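Local coordinates for protein probable transcriptional regulator (Pseudomonas aeruginosa, PDB 2FBI) that probably binds DNA as a dimeric winged-helix transcriptional regulator of the MarR family, at residues F24-L29 and D110-Y115. Sequence-based numbering, arbitrary orientation.
Sequences FFRPSL and DMEKNY
With CG beside the backbone N and anti to the carbonyl carbon in both residues (chi1 -47° in Phe25, -63° in Asn114), Phe25 and Asn114 extend past each other in opposite directions, ring and amide planes nearly perpendicular. Phe25 CE1 thereby rests 3.5 Å from Asn114 CB. The ring continues to Tyr115 and ends in an edge-to-face pair, centroids 4.7 Å apart and planes at 51°, with Phe25 CZ over the centre of the tyrosine ring. In the conformer given, Met111 SD lies 3.8 Å from Phe25 CD1, an oblique Met-aromatic contact, though its placement is doubtful.

Beside this apolar cluster lies one polar link. Asn114 ND2 donates to Ser28 OG over 2.9 Å, a bent bond whose acceptor is tilted from the amide plane. Asn114 OD1 has a weak hydrogen bond from Arg117, while Tyr115 OH bonds to Leu10 N of the second subunit.

The contact joins helix 98-122 to the start of helix 26-32 in the helical part of a MarR-type dimer, and Phe25 also packs on Thr11 of the second subunit. Chemically, aromatic packing centred on Phe25 supplies much of this buried contact, and one bent amide-hydroxyl bond links two buried polar side chains.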
loop_
_atom_site.group_PDB
_atom_site.type_symbol
_atom_site.label_atom_id
_atom_site.label_comp_id
_atom_site.label_asym_id
_atom_site.label_seq_id
_atom_site.Cartn_x
_atom_site.Cartn_y
_atom_site.Cartn_z
ATOM N N PHE A 24 0.106 12.119 -8.441
ATOM C CA PHE A 24 0.402 12.353 -9.870
ATOM C C PHE A 24 -0.441 11.548 -10.843
ATOM O O PHE A 24 -0.575 11.950 -11.988
ATOM C CB PHE A 24 1.875 12.179 -10.123
ATOM C CG PHE A 24 2.701 13.236 -9.471
ATOM C CD1 PHE A 24 3.075 14.393 -10.187
ATOM C CD2 PHE A 24 3.102 13.111 -8.158
ATOM C CE1 PHE A 24 3.846 15.379 -9.586
ATOM C CE2 PHE A 24 3.868 14.092 -7.555
ATOM C CZ PHE A 24 4.234 15.234 -8.282
ATOM N N PHE A 25 -1.023 10.421 -10.414
ATOM C CA PHE A 25 -1.832 9.627 -11.316
ATOM C C PHE A 25 -3.312 9.652 -11.012
ATOM O O PHE A 25 -4.095 9.272 -11.866
ATOM C CB PHE A 25 -1.349 8.134 -11.437
ATOM C CG PHE A 25 0.171 7.995 -11.640
ATOM C CD1 PHE A 25 0.734 8.097 -12.931
ATOM C CD2 PHE A 25 1.004 7.802 -10.556
ATOM C CE1 PHE A 25 2.102 8.073 -13.114
ATOM C CE2 PHE A 25 2.390 7.741 -10.742
ATOM C CZ PHE A 25 2.921 7.871 -12.034
ATOM N N ARG A 26 -3.733 9.997 -9.800
ATOM C CA ARG A 26 -5.187 9.747 -9.538
ATOM C C ARG A 26 -6.079 10.606 -10.446
ATOM O O ARG A 26 -7.108 10.117 -10.943
ATOM C CB ARG A 26 -5.564 9.883 -8.060
ATOM C CG ARG A 26 -5.211 8.626 -7.230
ATOM C CD ARG A 26 -5.933 8.591 -5.894
ATOM N NE ARG A 26 -5.432 7.476 -5.098
ATOM C CZ ARG A 26 -4.564 7.591 -4.091
ATOM N NH1 ARG A 26 -4.158 6.503 -3.442
ATOM N NH2 ARG A 26 -4.101 8.775 -3.727
ATOM N N PRO A 27 -5.664 11.856 -10.722
ATOM C CA PRO A 27 -6.501 12.664 -11.647
ATOM C C PRO A 27 -6.695 12.059 -12.996
ATOM O O PRO A 27 -7.839 11.959 -13.434
ATOM C CB PRO A 27 -5.782 14.004 -11.682
ATOM C CG PRO A 27 -5.119 14.077 -10.389
ATOM C CD PRO A 27 -4.562 12.672 -10.198
ATOM N N SER A 28 -5.657 11.549 -13.646
ATOM C CA SER A 28 -5.902 10.887 -14.944
ATOM C C SER A 28 -6.770 9.622 -14.865
ATOM O O SER A 28 -7.518 9.301 -15.802
ATOM C CB SER A 28 -4.604 10.545 -15.674
ATOM O OG SER A 28 -3.559 11.393 -15.211
ATOM N N LEU A 29 -6.591 8.868 -13.792
ATOM C CA LEU A 29 -7.497 7.779 -13.489
ATOM C C LEU A 29 -8.849 8.380 -13.066
ATOM O O LEU A 29 -9.824 7.927 -13.540
ATOM C CB LEU A 29 -6.936 6.860 -12.373
ATOM C CG LEU A 29 -5.524 6.242 -12.509
ATOM C CD1 LEU A 29 -5.082 5.692 -11.196
ATOM C CD2 LEU A 29 -5.496 5.177 -13.615
ATOM N N ASP A 110 -0.949 9.827 -21.095
ATOM C CA ASP A 110 -1.127 10.531 -19.814
ATOM C C ASP A 110 -0.206 9.973 -18.709
ATOM O O ASP A 110 0.476 10.734 -18.025
ATOM C CB ASP A 110 -2.613 10.543 -19.376
ATOM C CG ASP A 110 -3.493 11.436 -20.276
ATOM O OD1 ASP A 110 -2.950 12.411 -20.863
ATOM O OD2 ASP A 110 -4.719 11.157 -20.428
ATOM N N MET A 111 -0.168 8.654 -18.543
ATOM C CA MET A 111 0.637 8.084 -17.454
ATOM C C MET A 111 2.158 8.313 -17.648
ATOM O O MET A 111 2.894 8.461 -16.668
ATOM C CB MET A 111 0.276 6.604 -17.155
ATOM C CG MET A 111 -1.217 6.304 -16.814
ATOM S SD MET A 111 -1.954 6.856 -15.233
ATOM C CE MET A 111 -2.148 8.567 -15.571
ATOM N N GLU A 112 2.615 8.358 -18.901
ATOM C CA GLU A 112 4.011 8.728 -19.210
ATOM C C GLU A 112 4.318 10.192 -18.786
ATOM O O GLU A 112 5.332 10.450 -18.122
ATOM C CB GLU A 112 4.308 8.441 -20.690
ATOM C CG GLU A 112 5.688 8.911 -21.267
ATOM C CD GLU A 112 6.906 8.356 -20.524
ATOM O OE1 GLU A 112 6.930 7.126 -20.296
ATOM O OE2 GLU A 112 7.829 9.154 -20.165
ATOM N N LYS A 113 3.413 11.119 -19.100
ATOM C CA LYS A 113 3.568 12.529 -18.688
ATOM C C LYS A 113 3.622 12.676 -17.173
ATOM O O LYS A 113 4.402 13.496 -16.638
ATOM C CB LYS A 113 2.413 13.390 -19.186
ATOM C CG LYS A 113 2.064 13.223 -20.642
ATOM C CD LYS A 113 2.385 14.466 -21.441
ATOM C CE LYS A 113 2.118 14.241 -22.958
ATOM N NZ LYS A 113 0.668 14.020 -23.264
ATOM N N ASN A 114 2.806 11.879 -16.470
ATOM C CA ASN A 114 2.857 11.920 -15.027
ATOM C C ASN A 114 4.138 11.375 -14.462
ATOM O O ASN A 114 4.625 11.874 -13.440
ATOM C CB ASN A 114 1.630 11.251 -14.433
ATOM C CG ASN A 114 0.363 11.982 -14.815
ATOM O OD1 ASN A 114 0.313 13.205 -14.743
ATOM N ND2 ASN A 114 -0.649 11.244 -15.251
ATOM N N TYR A 115 4.722 10.384 -15.142
ATOM C CA TYR A 115 6.065 9.909 -14.770
ATOM C C TYR A 115 7.173 10.924 -15.089
ATOM O O TYR A 115 8.116 11.048 -14.335
ATOM C CB TYR A 115 6.406 8.538 -15.421
ATOM C CG TYR A 115 5.959 7.393 -14.565
ATOM C CD1 TYR A 115 4.908 6.581 -14.970
ATOM C CD2 TYR A 115 6.541 7.177 -13.286
ATOM C CE1 TYR A 115 4.472 5.514 -14.155
ATOM C CE2 TYR A 115 6.102 6.142 -12.474
ATOM C CZ TYR A 115 5.068 5.309 -12.916
ATOM O OH TYR A 115 4.613 4.296 -12.109
#